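Local structure of vacuolar aminopeptidase 1 (Saccharomyces cerevisiae, 5JGF) at residues R260-L265 / N297-S302. The protein removes N-terminal amino acids, preferably neutral or hydrophobic ones, from peptides in the vacuole as a dodecameric zinc aminopeptidase, and is the major cargo of the cytoplasm-to-vacuole targeting pathway. Numbering follows the deposited sequence.
With ZN (zinc ion), chain L; ZN (zinc ion), chain K.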
loop_
_atom_site.group_PDB
_atom_site.type_symbol
_atom_site.label_atom_id
_atom_site.label_comp_id
_atom_site.label_asym_id
_atom_site.label_seq_id
_atom_site.Cartn_x
_atom_site.Cartn_y
_atom_site.Cartn_z
ATOM N N ARG D 260 -37.829 -12.916 -14.943
ATOM C CA ARG D 260 -38.743 -12.213 -14.055
ATOM C C ARG D 260 -39.549 -13.064 -13.064
ATOM O O ARG D 260 -40.713 -12.770 -12.798
ATOM C CB ARG D 260 -39.675 -11.359 -14.930
ATOM C CG ARG D 260 -38.903 -10.538 -15.992
ATOM C CD ARG D 260 -39.804 -9.754 -16.952
ATOM N NE ARG D 260 -40.566 -10.599 -17.876
ATOM C CZ ARG D 260 -40.119 -11.054 -19.045
ATOM N NH1 ARG D 260 -40.905 -11.813 -19.803
ATOM N NH2 ARG D 260 -38.898 -10.751 -19.470
ATOM N N LEU D 261 -38.926 -14.103 -12.507
ATOM C CA LEU D 261 -39.599 -14.964 -11.530
ATOM C C LEU D 261 -39.920 -14.200 -10.237
ATOM O O LEU D 261 -40.950 -14.416 -9.614
ATOM C CB LEU D 261 -38.735 -16.194 -11.211
ATOM C CG LEU D 261 -38.462 -17.208 -12.324
ATOM C CD1 LEU D 261 -37.734 -18.411 -11.738
ATOM C CD2 LEU D 261 -39.782 -17.654 -12.956
ATOM N N ASP D 262 -39.022 -13.313 -9.835
ATOM C CA ASP D 262 -39.203 -12.502 -8.639
ATOM C C ASP D 262 -39.981 -11.243 -9.046
ATOM O O ASP D 262 -39.434 -10.410 -9.766
ATOM C CB ASP D 262 -37.812 -12.103 -8.119
ATOM C CG ASP D 262 -37.853 -11.213 -6.886
ATOM O OD1 ASP D 262 -38.942 -10.951 -6.349
ATOM O OD2 ASP D 262 -36.769 -10.787 -6.426
ATOM N N ASP D 263 -41.248 -11.088 -8.647
ATOM C CA ASP D 263 -42.007 -12.022 -7.804
ATOM C C ASP D 263 -43.294 -12.472 -8.533
ATOM O O ASP D 263 -44.321 -12.736 -7.909
ATOM C CB ASP D 263 -42.335 -11.305 -6.472
ATOM C CG ASP D 263 -43.057 -12.190 -5.458
ATOM O OD1 ASP D 263 -42.795 -13.409 -5.415
ATOM O OD2 ASP D 263 -43.883 -11.665 -4.674
ATOM N N ARG D 264 -43.241 -12.557 -9.857
ATOM C CA ARG D 264 -44.417 -12.958 -10.625
ATOM C C ARG D 264 -44.699 -14.442 -10.424
ATOM O O ARG D 264 -45.798 -14.929 -10.709
ATOM C CB ARG D 264 -44.207 -12.605 -12.102
ATOM C CG ARG D 264 -44.250 -11.092 -12.308
ATOM C CD ARG D 264 -43.671 -10.588 -13.622
ATOM N NE ARG D 264 -43.637 -9.129 -13.575
ATOM C CZ ARG D 264 -43.220 -8.342 -14.562
ATOM N NH1 ARG D 264 -42.795 -8.871 -15.699
ATOM N NH2 ARG D 264 -43.215 -7.022 -14.406
ATOM N N LEU D 265 -43.706 -15.166 -9.909
ATOM C CA LEU D 265 -43.879 -16.595 -9.625
ATOM C C LEU D 265 -44.914 -16.739 -8.497
ATOM O O LEU D 265 -45.885 -17.493 -8.619
ATOM C CB LEU D 265 -42.536 -17.214 -9.204
ATOM C CG LEU D 265 -42.494 -18.674 -8.745
ATOM C CD1 LEU D 265 -43.159 -19.584 -9.779
ATOM C CD2 LEU D 265 -41.036 -19.076 -8.532
ATOM N N ASN D 297 -43.387 -1.601 -7.452
ATOM C CA ASN D 297 -42.245 -1.018 -6.761
ATOM C C ASN D 297 -41.622 -1.662 -5.522
ATOM O O ASN D 297 -41.003 -0.962 -4.725
ATOM C CB ASN D 297 -42.569 0.445 -6.439
ATOM C CG ASN D 297 -42.970 1.235 -7.673
ATOM O OD1 ASN D 297 -42.419 1.043 -8.759
ATOM N ND2 ASN D 297 -43.920 2.141 -7.509
ATOM N N GLU D 298 -41.758 -2.968 -5.343
ATOM C CA GLU D 298 -41.122 -3.597 -4.186
ATOM C C GLU D 298 -39.604 -3.549 -4.403
ATOM O O GLU D 298 -38.827 -3.377 -3.459
ATOM C CB GLU D 298 -41.574 -5.055 -4.045
ATOM C CG GLU D 298 -40.993 -5.812 -2.834
ATOM C CD GLU D 298 -39.535 -6.221 -3.015
ATOM O OE1 GLU D 298 -39.108 -6.414 -4.169
ATOM O OE2 GLU D 298 -38.820 -6.373 -1.999
ATOM N N GLU D 299 -39.189 -3.679 -5.660
ATOM C CA GLU D 299 -37.769 -3.680 -5.992
ATOM C C GLU D 299 -37.078 -2.337 -5.778
ATOM O O GLU D 299 -35.850 -2.260 -5.836
ATOM C CB GLU D 299 -37.571 -4.157 -7.429
ATOM C CG GLU D 299 -38.087 -5.583 -7.671
ATOM C CD GLU D 299 -37.269 -6.661 -6.964
ATOM O OE1 GLU D 299 -36.450 -6.340 -6.073
ATOM O OE2 GLU D 299 -37.452 -7.846 -7.299
ATOM N N ILE D 300 -37.852 -1.278 -5.545
ATOM C CA ILE D 300 -37.244 0.021 -5.289
ATOM C C ILE D 300 -37.602 0.592 -3.918
ATOM O O ILE D 300 -37.506 1.796 -3.698
ATOM C CB ILE D 300 -37.576 1.064 -6.386
ATOM C CG1 ILE D 300 -39.089 1.241 -6.520
ATOM C CG2 ILE D 300 -36.946 0.641 -7.712
ATOM C CD1 ILE D 300 -39.472 2.422 -7.388
ATOM N N GLY D 301 -38.025 -0.271 -2.995
ATOM C CA GLY D 301 -38.319 0.202 -1.652
ATOM C C GLY D 301 -39.759 0.262 -1.183
ATOM O O GLY D 301 -40.005 0.462 0.010
ATOM N N SER D 302 -40.702 0.114 -2.109
ATOM C CA SER D 302 -42.126 0.124 -1.781
ATOM C C SER D 302 -42.713 1.458 -1.314
ATOM O O SER D 302 -43.906 1.527 -1.006
ATOM C CB SER D 302 -42.421 -0.943 -0.720
ATOM O OG SER D 302 -42.168 -2.244 -1.217
HETATM ZN ZN ZN L . -36.419 -8.885 -5.867
HETATM ZN ZN ZN K . -39.240 -10.162 -4.550
HETATM O O HOH W 1 -37.218 -8.844 -9.810
HETATM O O HOH W 2 -37.869 -8.655 -4.363
HETATM O O HOH W 3 -37.649 -11.689 -3.558
#
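Asp262 and Glu299 meet through metal: their carboxylates share a zinc ion in the dinuclear active site of this M18 aminopeptidase, where the segment 260-265, leading into helix 261-278, faces the loop that follows strand 289-295. Asp262 bridges the two metals, binding one zinc through OD1 and the other through OD2, each at 2.0 Å. With CG anti to the backbone N (chi1 178°), OD1 and OD2 are placed one at each zinc. The backbone that carries this bridging carboxylate has a cis peptide bond between Asp262 and Asp263. From the other direction Glu299, bent at chi2 (-69°), grips the zinc held by OD2 unevenly, with Glu299 OE2 at 2.0 Å and Glu299 OE1 at 2.5 Å. The two carboxylate planes are turned 66° apart. Asp262 OD2 and Glu299 OE2 approach to 3.1 Å, a closeness of like charges that the shared cation probably compensates.

Two waters add to the link. One donates to the backbone Asp262 O and to Glu299 OE2, 2.7 Å from each, tying the backbone of Asp262 to the chelating carboxylate. The other bridges the zinc ions and donates to Glu298 OE1 over 2.6 Å. Glu298 thus reaches the metals through this water rather than directly, a place consistent with the general base of related dizinc aminopeptidases. A third water is a further ligand of the zinc bound by Asp262 OD1.

His438 completes the protein ligands of the zinc shared with Glu299; those of the other are Asp262 OD1, His91 and Asp344. The backbone N of Glu299 is hydrogen-bonded to Asp93 OD1, joining this loop to the residues just after strand 86-91. Around the pair, strand 86-91 brings in His91, strand 339-347 lies against Asp262 and Glu298, and helix 7-21 packs on Leu261 and Leu265.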